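Local coordinates for protein C-type lectin domain family 4 member F (Mus musculus, PDB 6JJJ) that binds sugars, with an affinity for galactose and fucose, through the C-type lectin domain of a Kupffer cell receptor that could be involved in endocytosis, at residues E124-V129 and W135-C140; C128-Q133 and S142-V147; K43-A48 and A57-V62. All blocks are in the same frame, centred on the assembly; numbering follows the deposited sequence.

Contact 1 of 3, residues E124-V129 and W135-C140; sequences EREDCV and WNDMAC. With CA (calcium ion), chain H; CA (calcium ion), chain G.
E126 has CG turned away from its carbonyl carbon (chi1 -63°) and an otherwise straight chain, while D137 folds CG between its backbone N and carbonyl carbon (chi1 69°); the two rotations bring their carboxylates together on one calcium ion. E126 OE1 lies 2.2 Å from this ion, and D137 holds it twice, through its backbone O at 2.6 Å and through OD1 at 2.8 Å. N136 OD1, D116 OD1 and a water 2.3 Å from the calcium are further ligands. The positive charge of the calcium probably offsets the repulsion of these close-set oxygens; E126 also has W118 as a polar partner, and D137 OD2 accepts a hydrogen bond from the N117 backbone, which steadies the carboxylate's rotation. W135-N136-D137 is the WND signature of C-type lectin domains, and the site is consistent with the calcium through which this family binds sugar. E126 serves a second calcium through its main chain: its O and D127 OD1, the latter 2.3 Å from the metal, join D86, E90 and N117 there. The antiparallel hairpin has a classic beta bulge where D127 and C128 both face M138: M138 O receives C128 N at 3.1 Å and D127 N by a weak bond. The disulfide from C128 SG to C140 SG (chi3 98°) ties the hairpin base covalently. C128 and M138 share one face of the sheet; V129 and D137 share the other, where V129 CG1 leans obliquely on W135 CB at 3.7 Å.

Contact 2 of 3, residues C128-Q133 and S142-V147; sequences CVHVRQ and SSYPWV
H130, whose ring edge abuts Y144, is fixed at its far nitrogen, NE2, by a hydrogen bond with N136 ND2. Because OD1 of that asparagine is a calcium ligand, H130 is a second-shell residue, its side chain about 7 Å from the ion. The bond also leaves ND1 turned to the tyrosine: it stands 3.3 Å above the Y144 ring plane, over the ring centre. If NE2 accepts from the amide, ND1 would probably carry the hydrogen, pointing roughly at the pi face. H130 CE1 comes down beside it, 3.3 Å from Y144 CZ and near the hydroxyl end. The result is a T-shaped pair, histidine edge onto tyrosine face, with centroids 4.3 Å apart and planes at 80°. CG of H130 sits between the backbone N and the carbonyl carbon (chi1 59°), and this turns the imidazole off the strand toward the loop. The contact is small, about 107 Å² in all, and rests on these two rings. W81 meets both, edge-to-face with Y144 and at a shallower tilt with H130, so the pair belongs to an aromatic cluster, with M138 packed against each ring. Strand 128-131 lies between 80-85, which brings W81, and 135-138, which brings M138; the loop bearing Y144 leads from 135-138 toward strand 147-151, and its W146 packs on A48 and C52 of helix 45-54.

Contact 3 of 3, residues K43-A48 and A57-V62; sequences KPWREA and AHLASV
L59 meets W45 and A48 through the two branches of its forked end, and the contact between the segments is apolar. The CH-pi part belongs to CD1, which sits 3.4 Å above one face of the W45 indole, offset toward the rim. It is 3.9 Å from the centroid of the five-membered ring, 29° off the normal. W45 CE2 is the nearest ring atom, 3.5 Å from L59 CD1, and the methyl lies on the NE1 and CZ2 side of it. The aliphatic part belongs to the other branch: L59 CD2 touches A48 CB at 4.2 Å. W45 and A48 are three residues apart and so present neighbouring points on one side of the helix. W45 places CG anti to its backbone N (chi1 -168°), which carries the indole toward L59, and the two side chains meet at a slant.

Polar bonds hold the partners in place. W45 NE1 hydrogen-bonds to the I82 carbonyl, fixing the rotation of a buried indole and satisfying its N-H. P44, at the N-cap position, starts the helix with its O bonded to A48 N at 2.8 Å. L59 N has a weak bond to E49 OE1.

The contact is part of the buried core of the C-type lectin domain, where W45 also meets W81 edge-to-face. Helix 45-54 thus lies with its first turn against strand 80-85 and with A48 and C52, the latter disulfide-bonded to C148 of strand 147-151, against L59; strand 58-59 is the outermost strand of its sheet, paired with 147-151 through H58 and K149.

How the contacts relate
All three contacts lie in one C-type lectin domain. Contact 3 comes first along the chain; contacts 1 and 2 both start on strand 128-131, sharing C128 and V129. Contact 2 lies between the others, its centre 9 Å from that of contact 1 and 8 Å from that of contact 3; those two are 13 Å apart. M138 joins contact 1 to the rings of contact 2. C128 SG packs on the W45 ring and sets the hairpin disulfide against contact 3. Backbone pairing of A60 with V147 and K43 with Y144 ties contact 3 to contact 2. The series thus runs from the calcium-bearing sheet into the buried core beside helix 45-54.

Contact 1 of 3, residues E124-V129 and W135-C140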
loop_
_atom_site.group_PDB
_atom_site.type_symbol
_atom_site.label_atom_id
_atom_site.label_comp_id
_atom_site.label_asym_id
_atom_site.label_seq_id
_atom_site.Cartn_x
_atom_site.Cartn_y
_atom_site.Cartn_z
ATOM N N GLU A 124 20.149 -31.369 -18.433
ATOM C CA GLU A 124 20.691 -30.062 -18.768
ATOM C C GLU A 124 21.856 -29.667 -17.873
ATOM O O GLU A 124 22.064 -30.218 -16.790
ATOM C CB GLU A 124 19.610 -28.969 -18.659
ATOM C CG GLU A 124 18.313 -29.377 -17.952
ATOM C CD GLU A 124 17.182 -28.376 -18.173
ATOM O OE1 GLU A 124 17.469 -27.233 -18.588
ATOM O OE2 GLU A 124 16.010 -28.722 -17.910
ATOM N N ARG A 125 22.620 -28.691 -18.363
ATOM C CA ARG A 125 23.656 -28.041 -17.575
ATOM C C ARG A 125 22.967 -27.006 -16.686
ATOM O O ARG A 125 21.742 -27.011 -16.532
ATOM C CB ARG A 125 24.699 -27.412 -18.492
ATOM C CG ARG A 125 25.410 -28.411 -19.390
ATOM C CD ARG A 125 26.176 -29.461 -18.617
ATOM N NE ARG A 125 27.107 -30.180 -19.483
ATOM C CZ ARG A 125 26.770 -31.212 -20.251
ATOM N NH1 ARG A 125 25.519 -31.647 -20.274
ATOM N NH2 ARG A 125 27.686 -31.805 -21.003
ATOM N N GLU A 126 23.734 -26.103 -16.081
ATOM C CA GLU A 126 23.174 -25.048 -15.238
ATOM C C GLU A 126 23.490 -23.688 -15.849
ATOM O O GLU A 126 24.659 -23.288 -15.910
ATOM C CB GLU A 126 23.719 -25.151 -13.814
ATOM C CG GLU A 126 23.335 -26.442 -13.104
ATOM C CD GLU A 126 23.748 -26.445 -11.651
ATOM O OE1 GLU A 126 24.813 -25.872 -11.343
ATOM O OE2 GLU A 126 23.010 -27.012 -10.821
ATOM N N ASP A 127 22.447 -22.983 -16.308
ATOM C CA ASP A 127 22.605 -21.677 -16.939
ATOM C C ASP A 127 21.669 -20.626 -16.346
ATOM O O ASP A 127 21.425 -19.594 -16.979
ATOM C CB ASP A 127 22.374 -21.769 -18.448
ATOM C CG ASP A 127 23.338 -22.705 -19.126
ATOM O OD1 ASP A 127 24.487 -22.810 -18.654
ATOM O OD2 ASP A 127 22.951 -23.328 -20.136
ATOM N N CYS A 128 21.135 -20.863 -15.152
ATOM C CA CYS A 128 20.234 -19.922 -14.506
ATOM C C CYS A 128 20.568 -19.876 -13.025
ATOM O O CYS A 128 21.016 -20.869 -12.444
ATOM C CB CYS A 128 18.763 -20.306 -14.722
ATOM S SG CYS A 128 18.197 -20.084 -16.436
ATOM N N VAL A 129 20.371 -18.704 -12.424
ATOM C CA VAL A 129 20.810 -18.435 -11.061
ATOM C C VAL A 129 19.606 -18.177 -10.169
ATOM O O VAL A 129 18.696 -17.429 -10.539
ATOM C CB VAL A 129 21.776 -17.231 -11.014
ATOM C CG1 VAL A 129 22.212 -16.951 -9.587
ATOM C CG2 VAL A 129 22.972 -17.474 -11.920
ATOM N N TRP A 135 24.355 -16.916 -4.373
ATOM C CA TRP A 135 23.915 -17.363 -5.685
ATOM C C TRP A 135 24.299 -18.819 -5.932
ATOM O O TRP A 135 25.240 -19.352 -5.343
ATOM C CB TRP A 135 24.522 -16.495 -6.782
ATOM C CG TRP A 135 24.168 -15.064 -6.676
ATOM C CD1 TRP A 135 23.273 -14.501 -5.817
ATOM C CD2 TRP A 135 24.699 -13.996 -7.463
ATOM N NE1 TRP A 135 23.215 -13.146 -6.017
ATOM C CE2 TRP A 135 24.081 -12.810 -7.024
ATOM C CE3 TRP A 135 25.639 -13.926 -8.495
ATOM C CZ2 TRP A 135 24.370 -11.569 -7.582
ATOM C CZ3 TRP A 135 25.926 -12.694 -9.047
ATOM C CH2 TRP A 135 25.294 -11.531 -8.591
ATOM N N ASN A 136 23.543 -19.466 -6.817
ATOM C CA ASN A 136 23.890 -20.793 -7.307
ATOM C C ASN A 136 23.324 -20.936 -8.711
ATOM O O ASN A 136 22.133 -20.691 -8.923
ATOM C CB ASN A 136 23.339 -21.902 -6.404
ATOM C CG ASN A 136 23.472 -23.280 -7.031
ATOM O OD1 ASN A 136 24.482 -23.592 -7.663
ATOM N ND2 ASN A 136 22.445 -24.109 -6.863
ATOM N N ASP A 137 24.173 -21.296 -9.671
ATOM C CA ASP A 137 23.676 -21.579 -11.012
ATOM C C ASP A 137 22.914 -22.901 -10.996
ATOM O O ASP A 137 23.260 -23.831 -10.261
ATOM C CB ASP A 137 24.819 -21.602 -12.030
ATOM C CG ASP A 137 25.756 -22.775 -11.857
ATOM O OD1 ASP A 137 25.844 -23.337 -10.748
ATOM O OD2 ASP A 137 26.418 -23.123 -12.858
ATOM N N MET A 138 21.850 -22.973 -11.791
ATOM C CA MET A 138 20.881 -24.052 -11.674
ATOM C C MET A 138 20.324 -24.384 -13.049
ATOM O O MET A 138 20.398 -23.582 -13.982
ATOM C CB MET A 138 19.754 -23.658 -10.705
ATOM C CG MET A 138 18.682 -24.701 -10.506
ATOM S SD MET A 138 19.371 -26.223 -9.817
ATOM C CE MET A 138 17.984 -27.338 -9.999
ATOM N N ALA A 139 19.764 -25.586 -13.161
ATOM C CA ALA A 139 19.090 -25.986 -14.387
ATOM C C ALA A 139 17.866 -25.108 -14.604
ATOM O O ALA A 139 17.011 -24.983 -13.723
ATOM C CB ALA A 139 18.684 -27.457 -14.316
ATOM N N CYS A 140 17.790 -24.481 -15.780
ATOM C CA CYS A 140 16.749 -23.487 -16.009
ATOM C C CYS A 140 15.360 -24.114 -16.009
ATOM O O CYS A 140 14.398 -23.481 -15.562
ATOM C CB CYS A 140 17.016 -22.753 -17.323
ATOM S SG CYS A 140 18.596 -21.853 -17.358
HETATM CA CA CA H . 24.959 -25.470 -9.161
HETATM CA CA CA G . 26.217 -22.190 -17.300
HETATM O O HOH W 1 24.892 -27.038 -7.500
#

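Contact 2 of 3, residues C128-Q133 and S142-V147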
loop_
_atom_site.group_PDB
_atom_site.type_symbol
_atom_site.label_atom_id
_atom_site.label_comp_id
_atom_site.label_asym_id
_atom_site.label_seq_id
_atom_site.Cartn_x
_atom_site.Cartn_y
_atom_site.Cartn_z
ATOM N N CYS A 128 21.135 -20.863 -15.152
ATOM C CA CYS A 128 20.234 -19.922 -14.506
ATOM C C CYS A 128 20.568 -19.876 -13.025
ATOM O O CYS A 128 21.016 -20.869 -12.444
ATOM C CB CYS A 128 18.763 -20.306 -14.722
ATOM S SG CYS A 128 18.197 -20.084 -16.436
ATOM N N VAL A 129 20.371 -18.704 -12.424
ATOM C CA VAL A 129 20.810 -18.435 -11.061
ATOM C C VAL A 129 19.606 -18.177 -10.169
ATOM O O VAL A 129 18.696 -17.429 -10.539
ATOM C CB VAL A 129 21.776 -17.231 -11.014
ATOM C CG1 VAL A 129 22.212 -16.951 -9.587
ATOM C CG2 VAL A 129 22.972 -17.474 -11.920
ATOM N N HIS A 130 19.610 -18.788 -8.985
ATOM C CA HIS A 130 18.650 -18.477 -7.933
ATOM C C HIS A 130 19.421 -18.126 -6.664
ATOM O O HIS A 130 20.650 -18.236 -6.610
ATOM C CB HIS A 130 17.672 -19.638 -7.698
ATOM C CG HIS A 130 18.328 -20.928 -7.314
ATOM N ND1 HIS A 130 17.725 -22.151 -7.518
ATOM C CD2 HIS A 130 19.523 -21.192 -6.734
ATOM C CE1 HIS A 130 18.523 -23.111 -7.087
ATOM N NE2 HIS A 130 19.620 -22.556 -6.604
ATOM N N VAL A 131 18.692 -17.709 -5.628
ATOM C CA VAL A 131 19.311 -17.242 -4.390
ATOM C C VAL A 131 18.580 -17.840 -3.195
ATOM O O VAL A 131 17.352 -17.750 -3.106
ATOM C CB VAL A 131 19.290 -15.702 -4.295
ATOM C CG1 VAL A 131 20.072 -15.223 -3.080
ATOM C CG2 VAL A 131 19.827 -15.082 -5.575
ATOM N N ARG A 132 19.341 -18.426 -2.267
ATOM C CA ARG A 132 18.852 -18.765 -0.934
ATOM C C ARG A 132 19.551 -17.934 0.132
ATOM O O ARG A 132 18.897 -17.233 0.912
ATOM C CB ARG A 132 19.052 -20.264 -0.669
ATOM N N GLN A 133 20.883 -17.996 0.184
ATOM C CA GLN A 133 21.699 -17.017 0.887
ATOM C C GLN A 133 22.887 -16.551 0.061
ATOM O O GLN A 133 23.494 -15.532 0.405
ATOM C CB GLN A 133 22.220 -17.574 2.219
ATOM C CG GLN A 133 21.283 -17.349 3.383
ATOM C CD GLN A 133 22.016 -17.336 4.712
ATOM O OE1 GLN A 133 23.233 -17.527 4.767
ATOM N NE2 GLN A 133 21.291 -17.032 5.783
ATOM N N SER A 142 14.098 -26.049 -14.055
ATOM C CA SER A 142 13.590 -26.286 -12.711
ATOM C C SER A 142 12.659 -25.160 -12.284
ATOM O O SER A 142 12.900 -23.985 -12.578
ATOM C CB SER A 142 14.751 -26.415 -11.729
ATOM O OG SER A 142 15.607 -27.480 -12.107
ATOM N N SER A 143 11.584 -25.525 -11.587
ATOM C CA SER A 143 10.531 -24.573 -11.234
ATOM C C SER A 143 10.755 -24.041 -9.822
ATOM O O SER A 143 10.269 -24.603 -8.839
ATOM C CB SER A 143 9.156 -25.221 -11.363
ATOM O OG SER A 143 8.768 -25.345 -12.718
ATOM N N TYR A 144 11.454 -22.918 -9.735
ATOM C CA TYR A 144 11.615 -22.186 -8.492
ATOM C C TYR A 144 10.731 -20.946 -8.504
ATOM O O TYR A 144 10.256 -20.519 -9.562
ATOM C CB TYR A 144 13.070 -21.747 -8.280
ATOM C CG TYR A 144 14.024 -22.869 -7.962
ATOM C CD1 TYR A 144 14.209 -23.301 -6.655
ATOM C CD2 TYR A 144 14.750 -23.491 -8.967
ATOM C CE1 TYR A 144 15.084 -24.324 -6.362
ATOM C CE2 TYR A 144 15.625 -24.514 -8.682
ATOM C CZ TYR A 144 15.790 -24.927 -7.379
ATOM O OH TYR A 144 16.667 -25.949 -7.098
ATOM N N PRO A 145 10.489 -20.336 -7.342
ATOM C CA PRO A 145 9.904 -18.984 -7.336
ATOM C C PRO A 145 10.930 -17.971 -7.821
ATOM O O PRO A 145 12.050 -18.352 -8.178
ATOM C CB PRO A 145 9.515 -18.766 -5.869
ATOM C CG PRO A 145 10.424 -19.679 -5.098
ATOM C CD PRO A 145 10.704 -20.871 -5.984
ATOM N N TRP A 146 10.580 -16.689 -7.838
ATOM C CA TRP A 146 11.448 -15.688 -8.443
ATOM C C TRP A 146 11.200 -14.327 -7.806
ATOM O O TRP A 146 10.344 -14.169 -6.935
ATOM C CB TRP A 146 11.214 -15.600 -9.952
ATOM C CG TRP A 146 9.839 -15.097 -10.287
ATOM C CD1 TRP A 146 9.467 -13.799 -10.481
ATOM C CD2 TRP A 146 8.654 -15.882 -10.452
ATOM N NE1 TRP A 146 8.124 -13.728 -10.765
ATOM C CE2 TRP A 146 7.603 -14.994 -10.752
ATOM C CE3 TRP A 146 8.379 -17.251 -10.377
ATOM C CZ2 TRP A 146 6.300 -15.432 -10.979
ATOM C CZ3 TRP A 146 7.086 -17.683 -10.603
ATOM C CH2 TRP A 146 6.062 -16.777 -10.899
ATOM N N VAL A 147 11.963 -13.335 -8.259
ATOM C CA VAL A 147 11.792 -11.949 -7.834
ATOM C C VAL A 147 11.940 -11.042 -9.050
ATOM O O VAL A 147 12.934 -11.125 -9.779
ATOM C CB VAL A 147 12.800 -11.576 -6.727
ATOM C CG1 VAL A 147 14.219 -11.907 -7.170
ATOM C CG2 VAL A 147 12.662 -10.113 -6.351
#

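Contact 3 of 3, residues K43-A48 and A57-V62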
loop_
_atom_site.group_PDB
_atom_site.type_symbol
_atom_site.label_atom_id
_atom_site.label_comp_id
_atom_site.label_asym_id
_atom_site.label_seq_id
_atom_site.Cartn_x
_atom_site.Cartn_y
_atom_site.Cartn_z
ATOM N N LYS A 43 7.759 -21.372 -10.757
ATOM C CA LYS A 43 7.748 -21.624 -12.189
ATOM C C LYS A 43 9.179 -21.708 -12.684
ATOM O O LYS A 43 10.119 -21.312 -11.977
ATOM C CB LYS A 43 6.990 -20.523 -12.943
ATOM C CG LYS A 43 5.537 -20.349 -12.520
ATOM C CD LYS A 43 4.886 -19.196 -13.267
ATOM C CE LYS A 43 3.457 -18.956 -12.794
ATOM N NZ LYS A 43 2.814 -17.830 -13.526
ATOM N N PRO A 44 9.392 -22.227 -13.905
ATOM C CA PRO A 44 10.747 -22.251 -14.478
ATOM C C PRO A 44 11.326 -20.863 -14.690
ATOM O O PRO A 44 10.640 -19.856 -14.487
ATOM C CB PRO A 44 10.560 -22.980 -15.816
ATOM C CG PRO A 44 9.322 -23.790 -15.640
ATOM C CD PRO A 44 8.427 -22.983 -14.728
ATOM N N TRP A 45 12.589 -20.800 -15.116
ATOM C CA TRP A 45 13.266 -19.514 -15.233
ATOM C C TRP A 45 12.643 -18.649 -16.326
ATOM O O TRP A 45 12.364 -17.464 -16.104
ATOM C CB TRP A 45 14.751 -19.727 -15.500
ATOM C CG TRP A 45 15.549 -18.471 -15.355
ATOM C CD1 TRP A 45 16.189 -18.028 -14.232
ATOM C CD2 TRP A 45 15.791 -17.489 -16.368
ATOM N NE1 TRP A 45 16.816 -16.830 -14.487
ATOM C CE2 TRP A 45 16.582 -16.476 -15.790
ATOM C CE3 TRP A 45 15.408 -17.364 -17.708
ATOM C CZ2 TRP A 45 17.004 -15.358 -16.507
ATOM C CZ3 TRP A 45 15.830 -16.255 -18.419
ATOM C CH2 TRP A 45 16.619 -15.267 -17.817
ATOM N N ARG A 46 12.425 -19.214 -17.520
ATOM C CA ARG A 46 11.817 -18.423 -18.590
ATOM C C ARG A 46 10.388 -18.024 -18.227
ATOM O O ARG A 46 10.001 -16.859 -18.367
ATOM C CB ARG A 46 11.825 -19.179 -19.923
ATOM C CG ARG A 46 10.857 -20.345 -19.983
ATOM C CD ARG A 46 10.933 -21.086 -21.316
ATOM N NE ARG A 46 10.020 -22.226 -21.341
ATOM C CZ ARG A 46 10.356 -23.467 -21.003
ATOM N NH1 ARG A 46 11.596 -23.744 -20.628
ATOM N NH2 ARG A 46 9.451 -24.435 -21.043
ATOM N N GLU A 47 9.586 -18.984 -17.755
ATOM C CA GLU A 47 8.221 -18.671 -17.353
ATOM C C GLU A 47 8.215 -17.575 -16.298
ATOM O O GLU A 47 7.325 -16.714 -16.279
ATOM C CB GLU A 47 7.521 -19.924 -16.833
ATOM C CG GLU A 47 7.319 -21.013 -17.874
ATOM C CD GLU A 47 6.081 -20.797 -18.724
ATOM O OE1 GLU A 47 4.981 -20.643 -18.154
ATOM O OE2 GLU A 47 6.210 -20.787 -19.969
ATOM N N ALA A 48 9.212 -17.588 -15.411
ATOM C CA ALA A 48 9.331 -16.519 -14.428
ATOM C C ALA A 48 9.613 -15.187 -15.113
ATOM O O ALA A 48 9.104 -14.142 -14.692
ATOM C CB ALA A 48 10.428 -16.853 -13.416
ATOM N N ALA A 57 8.478 -5.613 -15.861
ATOM C CA ALA A 57 9.624 -5.767 -14.984
ATOM C C ALA A 57 10.558 -6.824 -15.561
ATOM O O ALA A 57 10.265 -7.461 -16.578
ATOM C CB ALA A 57 9.178 -6.152 -13.567
ATOM N N HIS A 58 11.687 -7.017 -14.883
ATOM C CA HIS A 58 12.627 -8.084 -15.195
ATOM C C HIS A 58 13.072 -8.735 -13.894
ATOM O O HIS A 58 12.912 -8.173 -12.808
ATOM C CB HIS A 58 13.845 -7.561 -15.973
ATOM C CG HIS A 58 13.534 -7.159 -17.382
ATOM N ND1 HIS A 58 14.154 -6.103 -18.014
ATOM C CD2 HIS A 58 12.673 -7.684 -18.285
ATOM C CE1 HIS A 58 13.687 -5.993 -19.244
ATOM N NE2 HIS A 58 12.785 -6.939 -19.433
ATOM N N LEU A 59 13.636 -9.934 -14.015
ATOM C CA LEU A 59 14.150 -10.641 -12.849
ATOM C C LEU A 59 15.234 -9.811 -12.173
ATOM O O LEU A 59 16.172 -9.346 -12.826
ATOM C CB LEU A 59 14.698 -12.001 -13.266
ATOM C CG LEU A 59 13.644 -13.012 -13.724
ATOM C CD1 LEU A 59 14.296 -14.200 -14.419
ATOM C CD2 LEU A 59 12.797 -13.481 -12.552
ATOM N N ALA A 60 15.098 -9.634 -10.859
ATOM C CA ALA A 60 15.905 -8.669 -10.124
ATOM C C ALA A 60 17.388 -8.812 -10.442
ATOM O O ALA A 60 17.881 -9.899 -10.759
ATOM C CB ALA A 60 15.678 -8.840 -8.620
ATOM N N SER A 61 18.099 -7.691 -10.330
ATOM C CA SER A 61 19.547 -7.613 -10.483
ATOM C C SER A 61 20.162 -7.144 -9.167
ATOM O O SER A 61 19.463 -6.932 -8.173
ATOM C CB SER A 61 19.923 -6.662 -11.624
ATOM O OG SER A 61 19.145 -6.920 -12.780
ATOM N N VAL A 62 21.481 -6.960 -9.166
ATOM C CA VAL A 62 22.193 -6.428 -8.005
ATOM C C VAL A 62 23.184 -5.367 -8.483
ATOM O O VAL A 62 24.305 -5.685 -8.893
ATOM C CB VAL A 62 22.899 -7.526 -7.196
ATOM C CG1 VAL A 62 21.877 -8.442 -6.531
ATOM C CG2 VAL A 62 23.837 -8.335 -8.084
#